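Local coordinates for globin (Geobacter sulfurreducens, PDB 2W31), which binds heme b as the globin domain of a larger membrane-associated globin-coupled sensor and probably takes part in oxygen binding, at residues E51-D56 against Q60-T65; Q67-S72 against H84-I89; L21-P26 against R129-A134; N108-F113 against K137-N142. One frame throughout, in Å; residues are numbered along the deposited sequence. Where two conformers were deposited one is given.

Interaction 1: E51-D56 against Q60-T65. With HEM (protoporphyrin IX containing Fe), chain C.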
# COMPACT_ATOMS: atom_id res chain seq x y z
N GLU A 51 -0.34 -23.07 -5.48
CA GLU A 51 -1.48 -23.97 -5.64
C GLU A 51 -2.46 -23.51 -6.70
O GLU A 51 -2.87 -24.28 -7.56
CB GLU A 51 -2.24 -24.20 -4.34
CG GLU A 51 -1.55 -25.08 -3.33
CD GLU A 51 -1.19 -26.47 -3.90
OE1 GLU A 51 -2.07 -27.21 -4.41
OE2 GLU A 51 0.00 -26.81 -3.83
N PHE A 52 -2.81 -22.23 -6.69
CA PHE A 52 -3.86 -21.71 -7.55
C PHE A 52 -3.43 -21.64 -8.97
O PHE A 52 -4.27 -21.39 -9.83
CB PHE A 52 -4.28 -20.27 -7.12
CG PHE A 52 -5.01 -20.23 -5.82
CD1 PHE A 52 -6.41 -20.35 -5.79
CD2 PHE A 52 -4.31 -20.15 -4.62
CE1 PHE A 52 -7.09 -20.34 -4.57
CE2 PHE A 52 -4.99 -20.14 -3.38
CZ PHE A 52 -6.39 -20.26 -3.37
N LEU A 53 -2.14 -21.84 -9.23
CA LEU A 53 -1.59 -21.75 -10.58
C LEU A 53 -1.31 -23.11 -11.22
O LEU A 53 -0.76 -23.15 -12.35
CB LEU A 53 -0.32 -20.92 -10.57
CG LEU A 53 -0.57 -19.47 -10.08
CD1 LEU A 53 0.74 -18.76 -10.13
CD2 LEU A 53 -1.63 -18.75 -10.94
N LYS A 54 -1.70 -24.20 -10.54
CA LYS A 54 -1.45 -25.56 -11.07
C LYS A 54 -2.33 -25.85 -12.27
O LYS A 54 -1.82 -26.28 -13.30
CB LYS A 54 -1.68 -26.68 -10.04
CG LYS A 54 -0.89 -26.59 -8.74
CD LYS A 54 0.61 -26.38 -8.88
CE LYS A 54 1.30 -26.63 -7.53
NZ LYS A 54 2.57 -27.44 -7.68
N GLU A 55 -3.64 -25.59 -12.17
CA GLU A 55 -4.53 -25.81 -13.33
C GLU A 55 -4.15 -24.92 -14.48
O GLU A 55 -4.21 -25.33 -15.68
CB GLU A 55 -6.00 -25.65 -12.94
CG GLU A 55 -6.50 -26.78 -12.00
CD GLU A 55 -6.43 -28.16 -12.64
OE1 GLU A 55 -5.58 -28.97 -12.21
OE2 GLU A 55 -7.25 -28.44 -13.55
N ASP A 56 -3.69 -23.72 -14.11
CA ASP A 56 -3.32 -22.73 -15.08
C ASP A 56 -2.09 -23.12 -15.88
O ASP A 56 -1.82 -22.52 -16.93
CB ASP A 56 -3.07 -21.38 -14.40
CG ASP A 56 -3.05 -20.25 -15.38
OD1 ASP A 56 -4.09 -20.02 -16.06
OD2 ASP A 56 -2.00 -19.61 -15.51
N GLN A 60 -3.33 -21.70 -19.17
CA GLN A 60 -2.50 -20.59 -19.64
C GLN A 60 -3.31 -19.31 -19.86
O GLN A 60 -3.31 -18.72 -20.95
CB GLN A 60 -1.72 -20.99 -20.91
CG GLN A 60 -0.53 -21.92 -20.62
CD GLN A 60 0.62 -21.21 -19.90
OE1 GLN A 60 1.34 -20.40 -20.49
NE2 GLN A 60 0.80 -21.51 -18.61
N LYS A 61 -3.98 -18.89 -18.79
CA LYS A 61 -4.89 -17.76 -18.86
C LYS A 61 -4.54 -16.71 -17.83
O LYS A 61 -4.61 -15.51 -18.13
CB LYS A 61 -6.33 -18.21 -18.63
CG LYS A 61 -6.91 -19.04 -19.76
CD LYS A 61 -8.19 -18.42 -20.30
CE LYS A 61 -8.80 -19.29 -21.39
NZ LYS A 61 -10.17 -18.79 -21.76
N LEU A 62 -4.18 -17.14 -16.62
CA LEU A 62 -4.07 -16.21 -15.48
C LEU A 62 -2.96 -15.17 -15.58
O LEU A 62 -3.13 -14.06 -15.06
CB LEU A 62 -3.99 -16.96 -14.14
CG LEU A 62 -5.28 -17.69 -13.71
CD1 LEU A 62 -5.05 -18.52 -12.48
CD2 LEU A 62 -6.47 -16.70 -13.49
N LYS A 63 -1.83 -15.49 -16.21
CA LYS A 63 -0.79 -14.49 -16.48
C LYS A 63 -1.36 -13.32 -17.30
O LYS A 63 -1.13 -12.14 -16.98
CB LYS A 63 0.42 -15.13 -17.20
CG LYS A 63 1.63 -14.20 -17.30
CD LYS A 63 2.80 -14.84 -18.08
CE LYS A 63 3.76 -15.57 -17.19
NZ LYS A 63 4.88 -16.10 -18.03
N GLN A 64 -2.10 -13.63 -18.37
CA GLN A 64 -2.75 -12.61 -19.19
C GLN A 64 -3.83 -11.83 -18.42
O GLN A 64 -3.94 -10.61 -18.57
CB GLN A 64 -3.39 -13.26 -20.43
CG GLN A 64 -4.03 -12.26 -21.40
CD GLN A 64 -2.99 -11.45 -22.13
OE1 GLN A 64 -1.96 -11.99 -22.55
NE2 GLN A 64 -3.24 -10.15 -22.27
N THR A 65 -4.63 -12.52 -17.61
CA THR A 65 -5.67 -11.86 -16.83
C THR A 65 -5.09 -10.77 -15.88
O THR A 65 -5.62 -9.65 -15.80
CB THR A 65 -6.45 -12.89 -16.01
OG1 THR A 65 -7.20 -13.71 -16.92
CG2 THR A 65 -7.41 -12.24 -15.06
CHA HEM C . -8.73 -13.51 -10.99
CHB HEM C . -6.60 -9.24 -10.35
CHC HEM C . -3.94 -11.22 -6.82
CHD HEM C . -5.17 -15.61 -8.42
C1A HEM C . -8.40 -12.18 -11.12
C2A HEM C . -9.04 -11.23 -12.02
C3A HEM C . -8.44 -10.05 -11.86
C4A HEM C . -7.41 -10.23 -10.84
CMA HEM C . -8.73 -8.71 -12.58
CAA HEM C . -10.23 -11.56 -12.97
CBA HEM C . -11.45 -11.58 -12.04
CGA HEM C . -12.79 -11.48 -12.74
O1A HEM C . -13.13 -10.40 -13.29
O2A HEM C . -13.53 -12.51 -12.73
C1B HEM C . -5.79 -9.38 -9.23
C2B HEM C . -5.14 -8.30 -8.50
C3B HEM C . -4.40 -8.84 -7.52
C4B HEM C . -4.53 -10.29 -7.63
CMB HEM C . -5.35 -6.82 -8.85
CAB HEM C . -3.52 -8.15 -6.48
CBB HEM C . -2.74 -7.10 -6.81
C1C HEM C . -3.97 -12.58 -6.99
C2C HEM C . -3.15 -13.56 -6.31
C3C HEM C . -3.46 -14.77 -6.78
C4C HEM C . -4.52 -14.60 -7.76
CMC HEM C . -2.08 -13.25 -5.26
CAC HEM C . -2.83 -16.10 -6.34
CBC HEM C . -2.31 -16.99 -7.17
C1D HEM C . -6.32 -15.45 -9.15
C2D HEM C . -7.21 -16.55 -9.57
C3D HEM C . -8.32 -15.91 -10.37
C4D HEM C . -8.00 -14.49 -10.37
CMD HEM C . -7.04 -18.03 -9.24
CAD HEM C . -9.52 -16.60 -11.07
CBD HEM C . -10.63 -16.97 -10.10
CGD HEM C . -11.56 -17.93 -10.81
O1D HEM C . -11.13 -19.03 -11.25
O2D HEM C . -12.76 -17.59 -10.94
NA HEM C . -7.40 -11.55 -10.42
NB HEM C . -5.40 -10.56 -8.68
NC HEM C . -4.81 -13.24 -7.88
ND HEM C . -6.84 -14.28 -9.64
FE HEM C . -6.09 -12.40 -9.16
O HOH W 1 -1.12 -18.08 -17.65
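D56 meets K61 and L62 at the heme pocket, where the globin E helix (62-72) begins, and its carboxylate takes up the first backbone amides of that helix. With CG anti to the backbone N (chi1 -164°), the group swings across to the incoming turn. OD1 then accepts from K61 N at 3.0 Å and from L62 N at 2.9 Å, two nearly straight bonds that arrive from opposite faces of the carboxylate plane. OD2 is held by Y40 OH and by a water that donates to it at 2.8 Å while accepting from K63 N. Beside these bonds L62 fills the tight part: CD1 touches CD2 of L53 at 3.8 Å, and CD2 lies 3.7 Å from C3D of the heme, which F52 CB and T65 CG2 also line. The carbonyl of L62 accepts from ND1 of the axial ligand H66. The solvent side is looser. There D56 O takes Q60 N at 2.8 Å and, from the opposite face, Q60 NE2 at a longer 3.3 Å. With backbone amides at a helix start, a hydroxyl and a water as its partners, the D56 carboxylate would probably stay ionised despite its burial.

Interaction 2: Q67-S72 against H84-I89. With HEM (protoporphyrin IX containing Fe), chain C.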
# COMPACT_ATOMS: atom_id res chain seq x y z
N GLN A 67 -2.04 -9.44 -16.22
CA GLN A 67 -1.36 -8.46 -17.09
C GLN A 67 -2.36 -7.37 -17.53
O GLN A 67 -2.07 -6.15 -17.50
CB GLN A 67 -0.75 -9.16 -18.32
CG GLN A 67 0.10 -8.24 -19.16
CD GLN A 67 0.66 -8.97 -20.35
OE1 GLN A 67 1.69 -9.65 -20.24
NE2 GLN A 67 -0.03 -8.87 -21.47
N ASP A 68 -3.56 -7.80 -17.90
CA ASP A 68 -4.60 -6.89 -18.39
C ASP A 68 -5.04 -5.92 -17.29
O ASP A 68 -5.21 -4.73 -17.55
CB ASP A 68 -5.84 -7.63 -18.93
CG ASP A 68 -5.60 -8.39 -20.25
OD1 ASP A 68 -4.62 -8.12 -20.99
OD2 ASP A 68 -6.45 -9.28 -20.52
N TRP A 69 -5.19 -6.44 -16.06
CA TRP A 69 -5.54 -5.58 -14.92
C TRP A 69 -4.46 -4.47 -14.71
O TRP A 69 -4.80 -3.28 -14.48
CB TRP A 69 -5.71 -6.42 -13.62
CG TRP A 69 -5.69 -5.50 -12.39
CD1 TRP A 69 -6.72 -4.78 -11.86
CD2 TRP A 69 -4.52 -5.16 -11.60
NE1 TRP A 69 -6.27 -3.99 -10.78
CE2 TRP A 69 -4.92 -4.24 -10.60
CE3 TRP A 69 -3.17 -5.58 -11.63
CZ2 TRP A 69 -4.02 -3.73 -9.65
CZ3 TRP A 69 -2.28 -5.08 -10.69
CH2 TRP A 69 -2.72 -4.16 -9.71
N PHE A 70 -3.20 -4.87 -14.81
CA PHE A 70 -2.10 -3.91 -14.66
C PHE A 70 -2.21 -2.74 -15.67
O PHE A 70 -2.12 -1.56 -15.33
CB PHE A 70 -0.76 -4.64 -14.76
CG PHE A 70 0.44 -3.73 -14.80
CD1 PHE A 70 0.90 -3.08 -13.63
CD2 PHE A 70 1.13 -3.52 -16.00
CE1 PHE A 70 2.01 -2.24 -13.68
CE2 PHE A 70 2.27 -2.71 -16.03
CZ PHE A 70 2.70 -2.05 -14.87
N VAL A 71 -2.43 -3.10 -16.93
CA VAL A 71 -2.62 -2.07 -17.95
C VAL A 71 -3.81 -1.16 -17.66
O VAL A 71 -3.73 0.06 -17.85
CB VAL A 71 -2.76 -2.74 -19.32
CG1 VAL A 71 -3.13 -1.72 -20.39
CG2 VAL A 71 -1.42 -3.41 -19.67
N SER A 72 -4.89 -1.73 -17.12
CA SER A 72 -6.09 -0.96 -16.80
C SER A 72 -5.86 0.13 -15.75
O SER A 72 -6.65 1.09 -15.69
CB SER A 72 -7.21 -1.89 -16.34
OG SER A 72 -7.00 -2.34 -15.02
N HIS A 84 -17.05 -0.66 -9.51
CA HIS A 84 -17.89 -1.85 -9.52
C HIS A 84 -17.09 -3.03 -9.99
O HIS A 84 -17.18 -4.13 -9.44
CB HIS A 84 -19.09 -1.61 -10.43
CG HIS A 84 -19.99 -0.52 -9.93
ND1 HIS A 84 -19.95 -0.05 -8.63
CD2 HIS A 84 -20.96 0.19 -10.56
CE1 HIS A 84 -20.85 0.91 -8.49
NE2 HIS A 84 -21.47 1.08 -9.64
N ASN A 85 -16.27 -2.80 -11.01
CA ASN A 85 -15.41 -3.84 -11.53
C ASN A 85 -14.37 -4.33 -10.51
O ASN A 85 -14.11 -5.54 -10.42
CB ASN A 85 -14.71 -3.37 -12.81
CG ASN A 85 -14.07 -4.49 -13.53
OD1 ASN A 85 -14.74 -5.45 -13.93
ND2 ASN A 85 -12.76 -4.43 -13.67
N LEU A 86 -13.82 -3.41 -9.72
CA LEU A 86 -12.90 -3.80 -8.64
C LEU A 86 -13.56 -4.64 -7.56
O LEU A 86 -12.94 -5.58 -7.02
CB LEU A 86 -12.26 -2.56 -8.02
CG LEU A 86 -11.06 -1.97 -8.76
CD1 LEU A 86 -10.73 -0.63 -8.18
CD2 LEU A 86 -9.88 -2.90 -8.62
N GLN A 87 -14.81 -4.32 -7.25
CA GLN A 87 -15.58 -5.09 -6.27
C GLN A 87 -15.72 -6.52 -6.80
O GLN A 87 -15.58 -7.49 -6.05
CB GLN A 87 -16.95 -4.45 -6.02
CG GLN A 87 -16.85 -3.06 -5.42
CD GLN A 87 -18.16 -2.34 -5.16
OE1 GLN A 87 -19.00 -2.20 -6.04
NE2 GLN A 87 -18.32 -1.85 -3.94
N LYS A 88 -15.96 -6.64 -8.11
CA LYS A 88 -16.08 -7.95 -8.76
C LYS A 88 -14.79 -8.74 -8.68
O LYS A 88 -14.78 -9.95 -8.36
CB LYS A 88 -16.47 -7.76 -10.24
CG LYS A 88 -16.52 -9.02 -11.09
CD LYS A 88 -17.03 -8.73 -12.50
CE LYS A 88 -16.84 -9.95 -13.39
NZ LYS A 88 -16.28 -9.54 -14.71
N ILE A 89 -13.68 -8.05 -8.94
CA ILE A 89 -12.35 -8.66 -8.89
C ILE A 89 -12.10 -9.17 -7.47
O ILE A 89 -11.66 -10.29 -7.27
CB ILE A 89 -11.23 -7.66 -9.35
CG1 ILE A 89 -11.42 -7.30 -10.84
CG2 ILE A 89 -9.86 -8.27 -9.15
CD1 ILE A 89 -10.74 -5.98 -11.27
CHA HEM C . -8.73 -13.51 -10.99
CHB HEM C . -6.60 -9.24 -10.35
CHC HEM C . -3.94 -11.22 -6.82
CHD HEM C . -5.17 -15.61 -8.42
C1A HEM C . -8.40 -12.18 -11.12
C2A HEM C . -9.04 -11.23 -12.02
C3A HEM C . -8.44 -10.05 -11.86
C4A HEM C . -7.41 -10.23 -10.84
CMA HEM C . -8.73 -8.71 -12.58
CAA HEM C . -10.23 -11.56 -12.97
CBA HEM C . -11.45 -11.58 -12.04
CGA HEM C . -12.79 -11.48 -12.74
O1A HEM C . -13.13 -10.40 -13.29
O2A HEM C . -13.53 -12.51 -12.73
C1B HEM C . -5.79 -9.38 -9.23
C2B HEM C . -5.14 -8.30 -8.50
C3B HEM C . -4.40 -8.84 -7.52
C4B HEM C . -4.53 -10.29 -7.63
CMB HEM C . -5.35 -6.82 -8.85
CAB HEM C . -3.52 -8.15 -6.48
CBB HEM C . -2.74 -7.10 -6.81
C1C HEM C . -3.97 -12.58 -6.99
C2C HEM C . -3.15 -13.56 -6.31
C3C HEM C . -3.46 -14.77 -6.78
C4C HEM C . -4.52 -14.60 -7.76
CMC HEM C . -2.08 -13.25 -5.26
CAC HEM C . -2.83 -16.10 -6.34
CBC HEM C . -2.31 -16.99 -7.17
C1D HEM C . -6.32 -15.45 -9.15
C2D HEM C . -7.21 -16.55 -9.57
C3D HEM C . -8.32 -15.91 -10.37
C4D HEM C . -8.00 -14.49 -10.37
CMD HEM C . -7.04 -18.03 -9.24
CAD HEM C . -9.52 -16.60 -11.07
CBD HEM C . -10.63 -16.97 -10.10
CGD HEM C . -11.56 -17.93 -10.81
O1D HEM C . -11.13 -19.03 -11.25
O2D HEM C . -12.76 -17.59 -10.94
NA HEM C . -7.40 -11.55 -10.42
NB HEM C . -5.40 -10.56 -8.68
NC HEM C . -4.81 -13.24 -7.88
ND HEM C . -6.84 -14.28 -9.64
FE HEM C . -6.09 -12.40 -9.16
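L86 and I89 reach W69 across the globin heme pocket, in which the E helix (62-72) and F helix (80-96) sandwich the porphyrin. The cofactor supplies the first shell. Its methyl CMB sits over the centre of one indole face, 3.1 Å from W69 CE2, a close CH-pi contact, and I89 CG1, in the conformer described, rests 3.5 Å from heme methyl CMA. Direct helix-to-helix touches are sparser: L86 CD2 comes to the indole edge, 4.3 Å from W69 NE1, and I89 CD1 lies 4.2 Å from W69 CD1. The carbonyl of I89 helps to orient H93 by accepting from its ND1; this axial ligand and H66 bind the iron as a bis-histidyl pair. The indole is placed by its first torsion, which sets CG anti to the backbone N (chi1 165°), and by a hydrogen bond from NE1 to N142 OD1 on helix 125-151. Replacing the indole by a serine would take away the face that CMB rests on and would probably leave N142 OD1 without this donor. M107 and V110 of helix 100-121 also pack against the tryptophan. At the pocket mouth K88, a heme-binding residue, brings NZ to 3.6 Å from propionate oxygen O1A.

Interaction 3: L21-P26 against R129-A134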
# COMPACT_ATOMS: atom_id res chain seq x y z
N LEU A 21 -1.41 9.36 -14.80
CA LEU A 21 -1.49 7.92 -15.08
C LEU A 21 -1.60 7.68 -16.60
O LEU A 21 -0.95 6.76 -17.14
CB LEU A 21 -2.68 7.29 -14.37
CG LEU A 21 -2.57 7.30 -12.84
CD1 LEU A 21 -3.88 6.76 -12.28
CD2 LEU A 21 -1.39 6.43 -12.37
N GLY A 22 -2.42 8.48 -17.30
CA GLY A 22 -2.49 8.34 -18.77
C GLY A 22 -1.13 8.54 -19.43
O GLY A 22 -0.81 7.84 -20.41
N SER A 23 -0.34 9.51 -18.93
CA SER A 23 0.98 9.79 -19.47
C SER A 23 1.94 8.61 -19.28
O SER A 23 2.92 8.49 -20.02
CB SER A 23 1.57 11.08 -18.88
OG SER A 23 2.15 10.82 -17.62
N LEU A 24 1.67 7.77 -18.28
CA LEU A 24 2.47 6.55 -18.06
C LEU A 24 2.01 5.33 -18.86
O LEU A 24 2.67 4.28 -18.85
CB LEU A 24 2.49 6.20 -16.55
CG LEU A 24 3.19 7.21 -15.67
CD1 LEU A 24 2.76 6.95 -14.21
CD2 LEU A 24 4.73 7.09 -15.77
N PHE A 25 0.92 5.47 -19.62
CA PHE A 25 0.38 4.31 -20.33
C PHE A 25 1.44 3.64 -21.26
O PHE A 25 1.63 2.41 -21.23
CB PHE A 25 -0.94 4.64 -21.09
CG PHE A 25 -1.57 3.42 -21.66
CD1 PHE A 25 -2.62 2.79 -20.99
CD2 PHE A 25 -1.08 2.86 -22.86
CE1 PHE A 25 -3.17 1.60 -21.47
CE2 PHE A 25 -1.63 1.68 -23.35
CZ PHE A 25 -2.68 1.05 -22.66
N PRO A 26 2.16 4.46 -22.08
CA PRO A 26 3.16 3.82 -22.95
C PRO A 26 4.22 3.00 -22.21
O PRO A 26 4.55 1.90 -22.65
CB PRO A 26 3.80 5.03 -23.69
CG PRO A 26 2.74 6.09 -23.70
CD PRO A 26 2.05 5.91 -22.33
N ARG A 129 8.14 12.80 -8.54
CA ARG A 129 7.30 12.85 -7.35
C ARG A 129 5.81 12.78 -7.74
O ARG A 129 5.02 12.00 -7.18
CB ARG A 129 7.55 14.11 -6.52
CG ARG A 129 6.89 14.03 -5.13
CD ARG A 129 6.92 15.37 -4.35
NE ARG A 129 8.23 16.05 -4.46
CZ ARG A 129 9.28 15.88 -3.64
NH1 ARG A 129 9.22 15.07 -2.56
NH2 ARG A 129 10.39 16.57 -3.86
N GLN A 130 5.44 13.58 -8.74
CA GLN A 130 4.05 13.62 -9.16
C GLN A 130 3.55 12.29 -9.72
O GLN A 130 2.42 11.88 -9.41
CB GLN A 130 3.84 14.76 -10.18
CG GLN A 130 3.84 16.16 -9.57
CD GLN A 130 3.56 17.23 -10.64
OE1 GLN A 130 3.13 16.91 -11.75
NE2 GLN A 130 3.82 18.51 -10.30
N ARG A 131 4.38 11.61 -10.52
CA ARG A 131 4.02 10.30 -11.08
C ARG A 131 3.97 9.21 -10.00
O ARG A 131 3.02 8.41 -9.98
CB ARG A 131 4.97 9.91 -12.23
CG ARG A 131 4.68 10.74 -13.49
CD ARG A 131 5.88 10.89 -14.43
NE ARG A 131 5.50 11.71 -15.58
CZ ARG A 131 5.34 13.03 -15.56
NH1 ARG A 131 5.53 13.73 -14.44
NH2 ARG A 131 4.95 13.67 -16.67
N ARG A 132 4.93 9.24 -9.07
CA ARG A 132 4.89 8.30 -7.95
C ARG A 132 3.62 8.53 -7.12
O ARG A 132 2.96 7.54 -6.71
CB ARG A 132 6.15 8.42 -7.08
CG ARG A 132 6.31 7.28 -6.07
CD ARG A 132 7.50 7.49 -5.15
NE ARG A 132 7.42 8.75 -4.40
CZ ARG A 132 8.28 9.76 -4.52
NH1 ARG A 132 9.31 9.68 -5.35
NH2 ARG A 132 8.11 10.86 -3.80
N GLU A 133 3.29 9.80 -6.84
CA GLU A 133 2.11 10.05 -6.02
C GLU A 133 0.82 9.53 -6.69
O GLU A 133 -0.03 8.94 -6.02
CB GLU A 133 1.96 11.54 -5.66
CG GLU A 133 3.01 12.03 -4.60
CD GLU A 133 3.06 13.55 -4.43
OE1 GLU A 133 2.60 14.28 -5.33
OE2 GLU A 133 3.63 14.01 -3.42
N ALA A 134 0.69 9.70 -8.02
CA ALA A 134 -0.50 9.24 -8.74
C ALA A 134 -0.59 7.70 -8.68
O ALA A 134 -1.67 7.13 -8.48
CB ALA A 134 -0.45 9.72 -10.22
O HOH W 2 4.92 10.62 -18.13
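L21 and A134 bring the two backbones nearest, with CA of L21 6.6 Å from CA of A134. Helix 15-23 ends just after this point and helix 25-30 follows at once, whereas 129-134 is uninterrupted helix. At the close end L21 CD2 rests 4.0 Å from A134 CB and as near to the carbonyl of that residue, so the small methyl lets the backbones come together. One turn away L24 crosses the aliphatic part of R131: its CD1 lies 4.2 Å from R131 CB, and its CD2 touches R131 CD. In this way the N-terminal helices of the protoglobin fold are fastened to its C-terminal helix, the H helix in globin terms. R131 is extended from CG to NE, which carries the guanidinium past L24 to the neighbourhood of S23. There a water, in the guanidinium plane at its edge, accepts from R131 NE at 2.8 Å and donates to S23 OG at 2.8 Å, bridging atoms too far apart to bond directly. S23 OG is also hydrogen-bonded to L20 O, and R131 NH1 to E127 O. R129 and R132 face elsewhere, meeting D120 and Q119 of the second subunit.

Interaction 4: N108-F113 against K137-N142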
# COMPACT_ATOMS: atom_id res chain seq x y z
N ASN A 108 2.14 -5.36 -3.18
CA ASN A 108 3.52 -4.92 -2.92
C ASN A 108 4.44 -5.20 -4.14
O ASN A 108 5.27 -4.34 -4.52
CB ASN A 108 4.09 -5.56 -1.65
CG ASN A 108 5.45 -4.98 -1.28
OD1 ASN A 108 6.49 -5.56 -1.63
ND2 ASN A 108 5.46 -3.78 -0.69
N VAL A 109 4.26 -6.39 -4.75
CA VAL A 109 5.05 -6.73 -5.93
C VAL A 109 4.81 -5.68 -7.06
O VAL A 109 5.75 -5.19 -7.69
CB VAL A 109 4.72 -8.15 -6.45
CG1 VAL A 109 5.54 -8.45 -7.75
CG2 VAL A 109 4.99 -9.17 -5.36
N VAL A 110 3.54 -5.39 -7.33
CA VAL A 110 3.20 -4.41 -8.38
C VAL A 110 3.75 -3.02 -8.03
O VAL A 110 4.27 -2.28 -8.88
CB VAL A 110 1.68 -4.39 -8.59
CG1 VAL A 110 1.25 -3.35 -9.61
CG2 VAL A 110 1.17 -5.78 -8.98
N ARG A 111 3.62 -2.66 -6.76
CA ARG A 111 4.05 -1.34 -6.32
C ARG A 111 5.58 -1.17 -6.53
O ARG A 111 6.03 -0.17 -7.07
CB ARG A 111 3.70 -1.21 -4.85
CG ARG A 111 3.84 0.11 -4.30
CD ARG A 111 3.72 0.01 -2.75
NE ARG A 111 2.51 -0.64 -2.22
CZ ARG A 111 1.30 -0.07 -2.21
NH1 ARG A 111 1.11 1.11 -2.77
NH2 ARG A 111 0.23 -0.66 -1.69
N GLN A 112 6.38 -2.17 -6.15
CA GLN A 112 7.84 -2.03 -6.24
C GLN A 112 8.21 -1.97 -7.72
O GLN A 112 9.08 -1.18 -8.11
CB GLN A 112 8.53 -3.23 -5.57
CG GLN A 112 8.08 -3.48 -4.11
CD GLN A 112 8.80 -2.62 -3.07
OE1 GLN A 112 9.29 -1.52 -3.37
NE2 GLN A 112 8.85 -3.13 -1.82
N PHE A 113 7.54 -2.79 -8.54
CA PHE A 113 7.87 -2.85 -9.97
C PHE A 113 7.59 -1.50 -10.63
O PHE A 113 8.42 -0.97 -11.42
CB PHE A 113 7.01 -3.93 -10.63
CG PHE A 113 7.27 -4.11 -12.13
CD1 PHE A 113 8.23 -5.02 -12.60
CD2 PHE A 113 6.54 -3.36 -13.06
CE1 PHE A 113 8.47 -5.16 -13.97
CE2 PHE A 113 6.76 -3.52 -14.45
CZ PHE A 113 7.73 -4.40 -14.89
N LYS A 137 -1.58 6.38 -5.23
CA LYS A 137 -3.01 6.54 -5.02
C LYS A 137 -3.84 5.45 -5.75
O LYS A 137 -4.70 4.83 -5.16
CB LYS A 137 -3.49 7.93 -5.46
CG LYS A 137 -3.04 9.06 -4.56
CD LYS A 137 -3.46 10.37 -5.16
CE LYS A 137 -2.54 11.49 -4.73
NZ LYS A 137 -2.76 12.78 -5.45
N ILE A 138 -3.58 5.22 -7.03
CA ILE A 138 -4.40 4.23 -7.73
C ILE A 138 -4.18 2.81 -7.19
O ILE A 138 -5.14 2.04 -7.05
CB ILE A 138 -4.27 4.35 -9.28
CG1 ILE A 138 -5.48 3.68 -9.95
CG2 ILE A 138 -2.94 3.79 -9.85
CD1 ILE A 138 -6.79 4.35 -9.64
N LEU A 139 -2.94 2.47 -6.86
CA LEU A 139 -2.69 1.11 -6.29
C LEU A 139 -3.40 1.01 -4.94
O LEU A 139 -4.03 -0.02 -4.64
CB LEU A 139 -1.18 0.83 -6.11
CG LEU A 139 -0.42 0.79 -7.43
CD1 LEU A 139 1.05 0.59 -7.11
CD2 LEU A 139 -0.94 -0.33 -8.27
N ASP A 140 -3.28 2.05 -4.10
CA ASP A 140 -3.94 2.01 -2.76
C ASP A 140 -5.46 1.96 -2.87
O ASP A 140 -6.11 1.27 -2.08
CB ASP A 140 -3.43 3.15 -1.86
CG ASP A 140 -2.04 2.88 -1.29
OD1 ASP A 140 -1.46 1.79 -1.55
OD2 ASP A 140 -1.53 3.78 -0.59
N ILE A 141 -6.03 2.68 -3.85
CA ILE A 141 -7.47 2.60 -4.10
C ILE A 141 -7.87 1.19 -4.52
O ILE A 141 -8.84 0.63 -3.98
CB ILE A 141 -7.92 3.65 -5.16
CG1 ILE A 141 -7.82 5.06 -4.55
CG2 ILE A 141 -9.34 3.33 -5.74
CD1 ILE A 141 -7.89 6.25 -5.54
N ASN A 142 -7.09 0.57 -5.42
CA ASN A 142 -7.37 -0.81 -5.83
C ASN A 142 -7.36 -1.78 -4.64
O ASN A 142 -8.26 -2.59 -4.46
CB ASN A 142 -6.39 -1.25 -6.93
CG ASN A 142 -6.84 -0.84 -8.33
OD1 ASN A 142 -7.18 -1.71 -9.15
ND2 ASN A 142 -6.89 0.46 -8.59
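The guanidinium of R111 presents its edge to D140, whose carboxylate plane stands 63° to its own, while L139 CB comes in obliquely. Both terminal nitrogens grip one oxygen of this salt bridge: D140 OD1 accepts R111 NH1 at 2.9 Å from above the carboxylate plane, and R111 NH2 at 3.0 Å nearly along the C-O axis. A bend at chi3 (-55°) turns the arginine to this position. NH1 also pairs with E136, and NE with D140 of the second subunit; D140 OD2 is bound in turn by N108 ND2 and R111 NE of that subunit. A leucine in its place would probably leave D140 OD1 without its cationic mate and deprive D140 of the second subunit of a partner too. Nearer the backbone, L139 CD1 packs 3.7 Å from R111 CA, and its CD2 touches V110 CG1. Segments 108-113 and 137-142 run antiparallel, their axes 174° apart in direction and 10.8 Å at closest approach, as the G and H helices of globins do; helix 62-72 packs on V110.

Interactions 2 and 4 are buried near the centre of the chain, interaction 3 is buried but farther out, and interaction 1 lies toward the periphery with exposed residues. Interactions 1 and 2 share helix 62-72 and both border the heme through apolar side chains, but interaction 1 adds a polar helix start, held by a carboxylate, whereas in interaction 2 the two helices meet by apolar and aromatic packing alone. Interactions 3 and 4 share helix 125-151 and adjoin the second subunit; interaction 3 joins leucine packing to a water bridge at its exposed rim, interaction 4 leucine and valine packing to a buried salt bridge. W69 ties interaction 2 to interaction 4 through N142 and V110.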